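Local coordinates for protein beta-lactamase/D-alanine Carboxypeptidase (Yersinia pestis, PDB 3RJU) that probably acts as a serine hydrolase of the beta-lactamase and penicillin-binding protein family, cleaving amide bonds of beta-lactams or of D-alanine-ended peptidoglycan peptides, at residues A180-L183 with R184-T188; I229-P233 with E234-H238; T333-S336 with N337-D340. All coordinates share one frame; numbering follows the deposited sequence. Where two conformers were deposited one is given.

How the interactions relate
The three contacts follow one another along the chain, each local to a helix or its start. Interaction 1 lies within helix 179-191, interaction 2 joins strand 230-231 to helix 233-241, and interaction 3 opens helix 336-349. Interactions 1 and 2 have centres about 14 Å apart and touch, Leu-183 CD2 lying 3.9 Å from Ile-229 CD1; both pack against helix 64-77. Interaction 3 is separate, its centre about 20 Å from that of interaction 2 and about 31 Å from that of interaction 1, across the centre of the chain. Its helix packs on strands 309-316 and 321-328 of the antiparallel sheet of this alpha-beta sandwich, and interaction 2 meets strand 25-32 of the same sheet.

Interaction 1 of 3, residues A180-L183 with R184-T188; sequences AHLL and RDKIT
Arg-184 lays its guanidinium over one face of the His-181 ring, three residues back on helix 179-191 of this beta-lactamase-type fold. The two planes differ by 25° and their centres are 4.4 Å apart, which defines a stack, with NH2 offset toward the ring's rim. The arginine chain leaves the backbone with CG opposite N and then bends at chi3, a kink that turns the guanidinium back alongside the histidine. Its edge is taken by the next residue in a salt bridge between sequence neighbours: Asp-185 OD1 accepts side-on from Arg-184 NE at 2.8 Å and from Arg-184 NH2 at 3.1 Å. The stack and this grip belong to the conformer given, a second one having been deposited for Arg-184. Asp-185 OD2 has a second cationic partner in Lys-177. Lys-186 continues the i to i+4 helical bonding, its N bonded to Leu-182 O at 2.8 Å, while its amino end runs off to a salt bridge with Asp-78. At Ile-187 the helix widens. Leu-183 O receives Ile-187 N from above the carbonyl plane at a bent N-H...O angle of 136°, whereas Thr-188 N lies in that plane, its N-H...O angle 168°, so the straighter bond is the i to i+5 one of a pi-type turn. On the buried side Ile-187 also packs against Met-67 and Ile-71 of helix 64-77. Thr-188 completes the apolar patch, its CG2 lying 4.0 Å from Leu-183 CD1, the same methyl that stands 4.0 Å from Ile-187 CD1.

Interaction 2 of 3, residues I229-P233 with E234-H238; sequences IYSTP and EDMQH
Thr-232 OG1 is gripped from two directions: it accepts from the backbone N of Asp-235 at 3.1 Å and donates to a water at 2.8 Å. The first of these bonds, with an N-H...O angle of 159°, is the capping bond of helix 233-241, with Thr-232 at the N-cap position just before the helix and Pro-233 following in its first turn. A chi1 of 59° sets OG1 between the threonine's own backbone N and carbonyl carbon, from where it reaches over the end of the helix to an amide that has no earlier carbonyl of the helix to bond. The water then joins three side chains, since it also donates to Glu-234 OE2 at 2.7 Å and to Asp-235 OD1 at 2.8 Å. Two carboxylates thus share one water beside the helix start, where the helix dipole would be expected to favour negative charge. The other oxygen of Asp-235, OD2, is bound by Thr-196 OG1 and Asn-195 N, which ties the cap to the neighbouring loop.

Regular helix bonding begins at the same residue, Thr-232 O receiving Met-236 N nearly along the C=O axis at 3.0 Å. One residue further, Pro-233 O takes Gln-237 N. Outside the helix, strand 230-231 pairs with strand 58-59, and Ser-231 OG is hydrogen-bonded with Thr-196 OG1. The selenomethionine at position 236 is bent at both chi2 and chi3, and this folded chain packs on the serine: SE lies 3.4 Å from Ser-231 OG, while Asp-235 CB approaches that same oxygen to 3.3 Å.

Interaction 3 of 3, residues T333-S336 with N337-D340; sequences TKFS and NMSD
Phe-335 and the selenomethionine at position 338 both start with CG anti to the backbone N (chi1 -180° and 178°), and a bend at chi3 (76°) in Met-338 then swings its CE to within 3.6 Å of Phe-335 CE1. At the other side of the ring's rim, Ser-339 OG stands 3.4 Å from CE2 of Phe-335; both approaches to the ring are oblique. The Phe-335 side chain also lies about 5 Å from a bound citrate, which probably comes from the crystallisation liquor. On the backbone, Phe-335 O accepts twice: from Ser-339 N in the carbonyl plane at 3.1 Å, and from Met-338 N, above that plane, at 2.9 Å. Nearer the surface, the Lys-334 and Asn-337 side chains meet at about a right angle, with ND2 of Asn-337 lying 3.6 Å from Lys-334 CB. A water accepts from both Asn-337 ND2 and Lys-334 N, and Lys-334 NZ, after a bend at chi4, donates a hydrogen bond to Ser-336 OG at 2.8 Å. Met-338 and Phe-335 also touch Ile-310 of strand 309-316. Together these contacts form the first turn of helix 336-349, the C-terminal helix that lies on the antiparallel sheet, as in the serine beta-lactamase fold.

Interaction 1 of 3, residues A180-L183 with R184-T188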
ATOM      1  N   ALA A 180     -10.713   2.209 -11.968  1.00 14.35           N
ATOM      2  CA  ALA A 180     -10.087   1.004 -12.512  1.00 14.54           C
ATOM      3  C   ALA A 180      -9.349   1.324 -13.816  1.00 13.49           C
ATOM      4  O   ALA A 180      -8.316   0.729 -14.108  1.00 13.74           O
ATOM      5  CB  ALA A 180     -11.116  -0.081 -12.746  1.00 15.88           C
ATOM      6  N   HIS A 181      -9.879   2.255 -14.608  1.00 14.02           N
ATOM      7  CA  HIS A 181      -9.196   2.666 -15.833  1.00 15.01           C
ATOM      8  C   HIS A 181      -7.929   3.468 -15.560  1.00 14.63           C
ATOM      9  O   HIS A 181      -6.957   3.342 -16.298  1.00 14.43           O
ATOM     10  CB  HIS A 181     -10.131   3.483 -16.724  1.00 16.42           C
ATOM     11  CG  HIS A 181     -11.253   2.679 -17.297  1.00 20.14           C
ATOM     12  ND1 HIS A 181     -12.038   3.126 -18.336  1.00 21.06           N
ATOM     13  CD2 HIS A 181     -11.709   1.443 -16.983  1.00 22.32           C
ATOM     14  CE1 HIS A 181     -12.941   2.207 -18.630  1.00 23.44           C
ATOM     15  NE2 HIS A 181     -12.764   1.177 -17.823  1.00 24.43           N
ATOM     16  N   LEU A 182      -7.946   4.307 -14.521  1.00 14.18           N
ATOM     17  CA  LEU A 182      -6.726   4.986 -14.105  1.00 14.25           C
ATOM     18  C   LEU A 182      -5.643   4.009 -13.667  1.00 13.51           C
ATOM     19  O   LEU A 182      -4.479   4.161 -14.049  1.00 14.12           O
ATOM     20  CB  LEU A 182      -6.989   5.969 -12.963  1.00 14.86           C
ATOM     21  CG  LEU A 182      -7.613   7.301 -13.327  1.00 16.06           C
ATOM     22  CD1 LEU A 182      -7.932   8.093 -12.052  1.00 15.83           C
ATOM     23  CD2 LEU A 182      -6.664   8.073 -14.229  1.00 17.59           C
ATOM     24  N   LEU A 183      -6.017   3.034 -12.837  1.00 13.42           N
ATOM     25  CA  LEU A 183      -5.064   2.029 -12.345  1.00 11.09           C
ATOM     26  C   LEU A 183      -4.427   1.311 -13.539  1.00 10.86           C
ATOM     27  O   LEU A 183      -3.210   1.117 -13.588  1.00 12.06           O
ATOM     28  CB  LEU A 183      -5.779   1.032 -11.427  1.00 12.62           C
ATOM     29  CG  LEU A 183      -4.995  -0.165 -10.898  1.00 13.73           C
ATOM     30  CD1 LEU A 183      -3.776   0.319 -10.117  1.00 14.91           C
ATOM     31  CD2 LEU A 183      -5.912  -1.018 -10.027  1.00 14.16           C
ATOM     32  N   ARG A 184      -5.262   0.934 -14.508  0.73  9.75           N
ATOM     33  CA  ARG A 184      -4.789   0.265 -15.706  0.73 11.45           C
ATOM     34  C   ARG A 184      -3.901   1.202 -16.533  0.73 12.27           C
ATOM     35  O   ARG A 184      -2.769   0.864 -16.870  0.73 13.13           O
ATOM     36  CB  ARG A 184      -5.993  -0.204 -16.531  0.73 14.79           C
ATOM     37  CG  ARG A 184      -5.648  -0.938 -17.815  0.73 16.80           C
ATOM     38  CD  ARG A 184      -6.863  -1.003 -18.728  0.73 18.53           C
ATOM     39  NE  ARG A 184      -7.275   0.342 -19.141  0.73 20.36           N
ATOM     40  CZ  ARG A 184      -8.450   0.644 -19.682  0.73 24.50           C
ATOM     41  NH1 ARG A 184      -9.364  -0.297 -19.877  0.73 26.97           N
ATOM     42  NH2 ARG A 184      -8.715   1.897 -20.019  0.73 24.87           N
ATOM     43  N   ASP A 185      -4.402   2.399 -16.833  1.00 13.11           N
ATOM     44  CA  ASP A 185      -3.702   3.300 -17.762  1.00 13.67           C
ATOM     45  C   ASP A 185      -2.424   3.923 -17.200  1.00 13.43           C
ATOM     46  O   ASP A 185      -1.439   4.125 -17.944  1.00 15.99           O
ATOM     47  CB  ASP A 185      -4.638   4.411 -18.263  1.00 15.45           C
ATOM     48  CG  ASP A 185      -5.824   3.871 -19.039  1.00 19.86           C
ATOM     49  OD1 ASP A 185      -5.797   2.682 -19.426  1.00 20.91           O
ATOM     50  OD2 ASP A 185      -6.783   4.643 -19.263  1.00 22.31           O
ATOM     51  N   LYS A 186      -2.439   4.248 -15.908  1.00 13.33           N
ATOM     52  CA  LYS A 186      -1.289   4.901 -15.283  1.00 13.56           C
ATOM     53  C   LYS A 186      -0.267   3.935 -14.691  1.00 13.79           C
ATOM     54  O   LYS A 186       0.899   4.285 -14.555  1.00 15.24           O
ATOM     55  CB  LYS A 186      -1.734   5.888 -14.192  1.00 15.46           C
ATOM     56  CG  LYS A 186      -2.431   7.145 -14.708  1.00 16.93           C
ATOM     57  CD  LYS A 186      -1.547   7.864 -15.693  1.00 17.76           C
ATOM     58  CE  LYS A 186      -1.874   9.347 -15.767  1.00 18.70           C
ATOM     59  NZ  LYS A 186      -0.976  10.022 -16.743  1.00 20.91           N
ATOM     60  N   ILE A 187      -0.708   2.731 -14.323  1.00 12.63           N
ATOM     61  CA  ILE A 187       0.177   1.819 -13.611  1.00 11.92           C
ATOM     62  C   ILE A 187       0.350   0.445 -14.259  1.00 12.18           C
ATOM     63  O   ILE A 187       1.455   0.077 -14.684  1.00 12.36           O
ATOM     64  CB  ILE A 187      -0.263   1.618 -12.149  1.00 11.97           C
ATOM     65  CG1 ILE A 187      -0.247   2.954 -11.411  1.00 11.96           C
ATOM     66  CG2 ILE A 187       0.674   0.627 -11.455  1.00 11.18           C
ATOM     67  CD1 ILE A 187      -0.647   2.865  -9.926  1.00 12.51           C
ATOM     68  N   THR A 188      -0.723  -0.330 -14.308  1.00 11.14           N
ATOM     69  CA  THR A 188      -0.574  -1.748 -14.623  1.00 12.37           C
ATOM     70  C   THR A 188      -0.318  -2.048 -16.108  1.00 12.54           C
ATOM     71  O   THR A 188       0.484  -2.919 -16.429  1.00 12.92           O
ATOM     72  CB  THR A 188      -1.766  -2.590 -14.095  1.00 12.67           C
ATOM     73  OG1 THR A 188      -2.955  -2.287 -14.843  1.00 13.48           O
ATOM     74  CG2 THR A 188      -1.992  -2.319 -12.600  1.00 12.20           C
TER

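Interaction 2 of 3, residues I229-P233 with E234-H238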
ATOM      1  N   ILE A 229      -6.567  -3.895  -3.976  1.00  9.99           N
ATOM      2  CA  ILE A 229      -5.862  -4.399  -5.155  1.00  9.60           C
ATOM      3  C   ILE A 229      -5.351  -5.831  -4.971  1.00 10.01           C
ATOM      4  O   ILE A 229      -4.747  -6.163  -3.957  1.00 10.15           O
ATOM      5  CB  ILE A 229      -4.725  -3.430  -5.622  1.00  9.41           C
ATOM      6  CG1 ILE A 229      -5.321  -2.113  -6.134  1.00  8.75           C
ATOM      7  CG2 ILE A 229      -3.833  -4.093  -6.698  1.00  9.70           C
ATOM      8  CD1 ILE A 229      -4.263  -1.073  -6.479  1.00 10.05           C
ATOM      9  N   TYR A 230      -5.652  -6.684  -5.939  1.00  9.36           N
ATOM     10  CA  TYR A 230      -5.022  -7.996  -6.043  1.00  8.88           C
ATOM     11  C   TYR A 230      -3.802  -7.868  -6.939  1.00 10.35           C
ATOM     12  O   TYR A 230      -3.802  -7.094  -7.896  1.00  9.95           O
ATOM     13  CB  TYR A 230      -5.950  -9.001  -6.684  1.00  9.90           C
ATOM     14  CG  TYR A 230      -7.263  -9.273  -5.997  1.00  9.73           C
ATOM     15  CD1 TYR A 230      -7.406 -10.367  -5.129  1.00 10.46           C
ATOM     16  CD2 TYR A 230      -8.391  -8.495  -6.260  1.00 10.44           C
ATOM     17  CE1 TYR A 230      -8.611 -10.653  -4.531  1.00 11.00           C
ATOM     18  CE2 TYR A 230      -9.622  -8.784  -5.651  1.00 11.83           C
ATOM     19  CZ  TYR A 230      -9.726  -9.868  -4.813  1.00 11.96           C
ATOM     20  OH  TYR A 230     -10.937 -10.163  -4.218  1.00 13.85           O
ATOM     21  N   SER A 231      -2.768  -8.655  -6.660  1.00  9.74           N
ATOM     22  CA  SER A 231      -1.607  -8.678  -7.537  1.00  9.21           C
ATOM     23  C   SER A 231      -0.930 -10.050  -7.483  1.00  8.68           C
ATOM     24  O   SER A 231      -1.551 -11.049  -7.061  1.00  9.61           O
ATOM     25  CB  SER A 231      -0.638  -7.542  -7.174  1.00 11.28           C
ATOM     26  OG  SER A 231       0.373  -7.380  -8.157  1.00 11.26           O
ATOM     27  N   THR A 232       0.335 -10.109  -7.889  1.00  8.71           N
ATOM     28  CA  THR A 232       1.120 -11.335  -7.762  1.00  9.65           C
ATOM     29  C   THR A 232       2.531 -10.924  -7.380  1.00  9.14           C
ATOM     30  O   THR A 232       2.911  -9.757  -7.559  1.00 10.31           O
ATOM     31  CB  THR A 232       1.215 -12.087  -9.099  1.00 10.35           C
ATOM     32  OG1 THR A 232       1.829 -11.218 -10.066  1.00 11.20           O
ATOM     33  CG2 THR A 232      -0.172 -12.541  -9.597  1.00 10.53           C
ATOM     34  N   PRO A 233       3.329 -11.863  -6.863  1.00  9.52           N
ATOM     35  CA  PRO A 233       4.712 -11.485  -6.583  1.00 11.05           C
ATOM     36  C   PRO A 233       5.431 -10.930  -7.823  1.00 10.19           C
ATOM     37  O   PRO A 233       6.126  -9.920  -7.713  1.00 10.99           O
ATOM     38  CB  PRO A 233       5.339 -12.805  -6.117  1.00 10.60           C
ATOM     39  CG  PRO A 233       4.163 -13.520  -5.427  1.00 10.03           C
ATOM     40  CD  PRO A 233       3.000 -13.207  -6.350  1.00  8.91           C
ATOM     41  N   GLU A 234       5.259 -11.543  -8.989  1.00 11.07           N
ATOM     42  CA  GLU A 234       6.007 -11.077 -10.157  1.00 11.08           C
ATOM     43  C   GLU A 234       5.542  -9.675 -10.599  1.00 10.65           C
ATOM     44  O   GLU A 234       6.366  -8.846 -11.015  1.00 11.74           O
ATOM     45  CB  GLU A 234       5.952 -12.104 -11.315  1.00 11.94           C
ATOM     46  CG  GLU A 234       4.606 -12.187 -11.999  1.00 13.27           C
ATOM     47  CD  GLU A 234       4.479 -13.376 -12.931  1.00 15.23           C
ATOM     48  OE1 GLU A 234       5.495 -14.081 -13.164  1.00 17.72           O
ATOM     49  OE2 GLU A 234       3.359 -13.600 -13.445  1.00 15.54           O
ATOM     50  N   ASP A 235       4.242  -9.400 -10.506  1.00 10.15           N
ATOM     51  CA  ASP A 235       3.746  -8.063 -10.857  1.00 10.97           C
ATOM     52  C   ASP A 235       4.326  -7.038  -9.892  1.00 10.37           C
ATOM     53  O   ASP A 235       4.732  -5.938 -10.312  1.00 11.47           O
ATOM     54  CB  ASP A 235       2.215  -7.976 -10.783  1.00 10.64           C
ATOM     55  CG  ASP A 235       1.516  -8.568 -12.003  1.00 11.10           C
ATOM     56  OD1 ASP A 235       2.150  -9.257 -12.827  1.00 11.77           O
ATOM     57  OD2 ASP A 235       0.302  -8.343 -12.135  1.00 11.91           O
HETATM   58  N   MSE A 236       4.341  -7.377  -8.603  1.00  9.01           N
HETATM   59  CA  MSE A 236       4.849  -6.461  -7.589  1.00  9.17           C
HETATM   60  C   MSE A 236       6.343  -6.227  -7.726  1.00  9.67           C
HETATM   61  O   MSE A 236       6.828  -5.126  -7.421  1.00 10.19           O
HETATM   62  CB  MSE A 236       4.489  -6.936  -6.174  1.00 10.20           C
HETATM   63  CG  MSE A 236       2.989  -6.951  -5.910  1.00 11.36           C
HETATM   64 SE   MSE A 236       2.172  -5.196  -6.210  0.76 12.10          SE
HETATM   65  CE  MSE A 236       3.307  -4.213  -4.988  1.00 10.53           C
ATOM     66  N   GLN A 237       7.080  -7.244  -8.186  1.00  9.70           N
ATOM     67  CA  GLN A 237       8.494  -7.036  -8.492  1.00 10.20           C
ATOM     68  C   GLN A 237       8.647  -5.898  -9.516  1.00 10.08           C
ATOM     69  O   GLN A 237       9.469  -4.991  -9.352  1.00 10.28           O
ATOM     70  CB  GLN A 237       9.148  -8.306  -9.051  1.00 10.65           C
ATOM     71  CG  GLN A 237      10.601  -8.114  -9.419  1.00 11.76           C
ATOM     72  CD  GLN A 237      11.121  -9.210 -10.347  1.00 14.93           C
ATOM     73  OE1 GLN A 237      10.732 -10.376 -10.225  1.00 18.43           O
ATOM     74  NE2 GLN A 237      12.002  -8.839 -11.280  1.00 15.77           N
ATOM     75  N   HIS A 238       7.865  -5.964 -10.591  1.00  9.90           N
ATOM     76  CA  HIS A 238       7.948  -4.957 -11.644  1.00 12.14           C
ATOM     77  C   HIS A 238       7.586  -3.563 -11.132  1.00 11.49           C
ATOM     78  O   HIS A 238       8.241  -2.585 -11.497  1.00 13.66           O
ATOM     79  CB  HIS A 238       7.080  -5.355 -12.845  1.00 16.61           C
ATOM     80  CG  HIS A 238       7.523  -6.622 -13.505  1.00 22.88           C
ATOM     81  ND1 HIS A 238       8.823  -6.825 -13.917  1.00 27.35           N
ATOM     82  CD2 HIS A 238       6.850  -7.757 -13.813  1.00 25.43           C
ATOM     83  CE1 HIS A 238       8.934  -8.030 -14.451  1.00 28.66           C
ATOM     84  NE2 HIS A 238       7.749  -8.617 -14.399  1.00 28.54           N
TER
HETATM   85  O   HOH W   1       1.438 -11.913 -12.705  1.00 14.29           O

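Interaction 3 of 3, residues T333-S336 with N337-D340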
ATOM      1  N   THR A 333      -0.079 -15.763  13.662  1.00  8.86           N
ATOM      2  CA  THR A 333       0.726 -14.767  12.949  1.00  9.92           C
ATOM      3  C   THR A 333       0.678 -13.371  13.592  1.00 10.17           C
ATOM      4  O   THR A 333      -0.402 -12.824  13.828  1.00 11.28           O
ATOM      5  CB  THR A 333       0.289 -14.659  11.490  1.00  9.97           C
ATOM      6  OG1 THR A 333       0.573 -15.907  10.819  1.00 10.87           O
ATOM      7  CG2 THR A 333       1.016 -13.486  10.794  1.00 10.48           C
ATOM      8  N   LYS A 334       1.859 -12.821  13.875  1.00 10.94           N
ATOM      9  CA  LYS A 334       1.993 -11.441  14.332  1.00 10.14           C
ATOM     10  C   LYS A 334       2.736 -10.642  13.262  1.00  8.59           C
ATOM     11  O   LYS A 334       3.818 -11.024  12.824  1.00  9.51           O
ATOM     12  CB  LYS A 334       2.769 -11.362  15.659  1.00 10.98           C
ATOM     13  CG  LYS A 334       3.011  -9.910  16.164  1.00 13.46           C
ATOM     14  CD  LYS A 334       3.960  -9.895  17.384  1.00 17.73           C
ATOM     15  CE  LYS A 334       3.838  -8.639  18.252  1.00 22.28           C
ATOM     16  NZ  LYS A 334       3.734  -7.362  17.499  1.00 24.79           N
ATOM     17  N   PHE A 335       2.137  -9.535  12.834  1.00  9.45           N
ATOM     18  CA  PHE A 335       2.631  -8.792  11.678  1.00  9.36           C
ATOM     19  C   PHE A 335       4.094  -8.423  11.807  1.00  8.43           C
ATOM     20  O   PHE A 335       4.891  -8.602  10.860  1.00  9.10           O
ATOM     21  CB  PHE A 335       1.824  -7.503  11.453  1.00  9.36           C
ATOM     22  CG  PHE A 335       2.310  -6.721  10.269  1.00  8.33           C
ATOM     23  CD1 PHE A 335       1.789  -6.968   8.991  1.00  7.47           C
ATOM     24  CD2 PHE A 335       3.325  -5.778  10.415  1.00  9.73           C
ATOM     25  CE1 PHE A 335       2.277  -6.295   7.878  1.00  8.34           C
ATOM     26  CE2 PHE A 335       3.811  -5.083   9.324  1.00  9.64           C
ATOM     27  CZ  PHE A 335       3.279  -5.323   8.043  1.00  9.16           C
ATOM     28  N   SER A 336       4.462  -7.864  12.960  1.00  8.72           N
ATOM     29  CA  SER A 336       5.821  -7.356  13.082  1.00 11.21           C
ATOM     30  C   SER A 336       6.870  -8.467  13.130  1.00 11.09           C
ATOM     31  O   SER A 336       8.047  -8.196  12.952  1.00 12.19           O
ATOM     32  CB  SER A 336       5.959  -6.415  14.280  1.00 13.32           C
ATOM     33  OG  SER A 336       5.729  -7.109  15.480  1.00 14.39           O
ATOM     34  N   ASN A 337       6.452  -9.718  13.324  1.00  9.21           N
ATOM     35  CA  ASN A 337       7.401 -10.828  13.199  1.00 11.02           C
ATOM     36  C   ASN A 337       7.796 -11.089  11.752  1.00 11.14           C
ATOM     37  O   ASN A 337       8.788 -11.779  11.479  1.00 16.23           O
ATOM     38  CB  ASN A 337       6.856 -12.090  13.861  1.00 11.91           C
ATOM     39  CG  ASN A 337       6.905 -11.985  15.362  1.00 12.49           C
ATOM     40  OD1 ASN A 337       7.661 -11.175  15.885  1.00 15.01           O
ATOM     41  ND2 ASN A 337       6.102 -12.778  16.062  1.00 12.13           N
HETATM   42  N   MSE A 338       7.007 -10.554  10.825  1.00  8.86           N
HETATM   43  CA  MSE A 338       7.378 -10.565   9.433  1.00 10.32           C
HETATM   44  C   MSE A 338       8.150  -9.283   9.096  1.00  9.24           C
HETATM   45  O   MSE A 338       9.260  -9.347   8.573  1.00 10.37           O
HETATM   46  CB  MSE A 338       6.130 -10.681   8.560  1.00 10.71           C
HETATM   47  CG  MSE A 338       6.419 -10.643   7.063  1.00  9.96           C
HETATM   48 SE   MSE A 338       4.780 -10.628   6.009  0.73 11.98          SE
HETATM   49  CE  MSE A 338       4.291  -8.763   6.304  1.00 10.89           C
ATOM     50  N   SER A 339       7.590  -8.116   9.425  1.00  8.60           N
ATOM     51  CA  SER A 339       8.234  -6.864   9.044  1.00  9.14           C
ATOM     52  C   SER A 339       9.586  -6.610   9.734  1.00  8.33           C
ATOM     53  O   SER A 339      10.499  -6.090   9.105  1.00  9.73           O
ATOM     54  CB  SER A 339       7.283  -5.676   9.216  1.00  9.16           C
ATOM     55  OG  SER A 339       6.926  -5.489  10.574  1.00  9.35           O
ATOM     56  N   ASP A 340       9.729  -6.998  11.002  1.00 10.22           N
ATOM     57  CA  ASP A 340      11.026  -6.854  11.674  1.00 10.07           C
ATOM     58  C   ASP A 340      12.103  -7.662  10.935  1.00  9.46           C
ATOM     59  O   ASP A 340      13.237  -7.198  10.767  1.00  9.99           O
ATOM     60  CB  ASP A 340      10.977  -7.327  13.124  1.00  9.13           C
ATOM     61  CG  ASP A 340      10.302  -6.334  14.074  1.00 11.07           C
ATOM     62  OD1 ASP A 340      10.056  -5.146  13.710  1.00 11.98           O
ATOM     63  OD2 ASP A 340      10.041  -6.758  15.224  1.00 11.17           O
TER
HETATM   64  O   HOH W   2       4.302 -14.548  14.454  1.00 10.79           O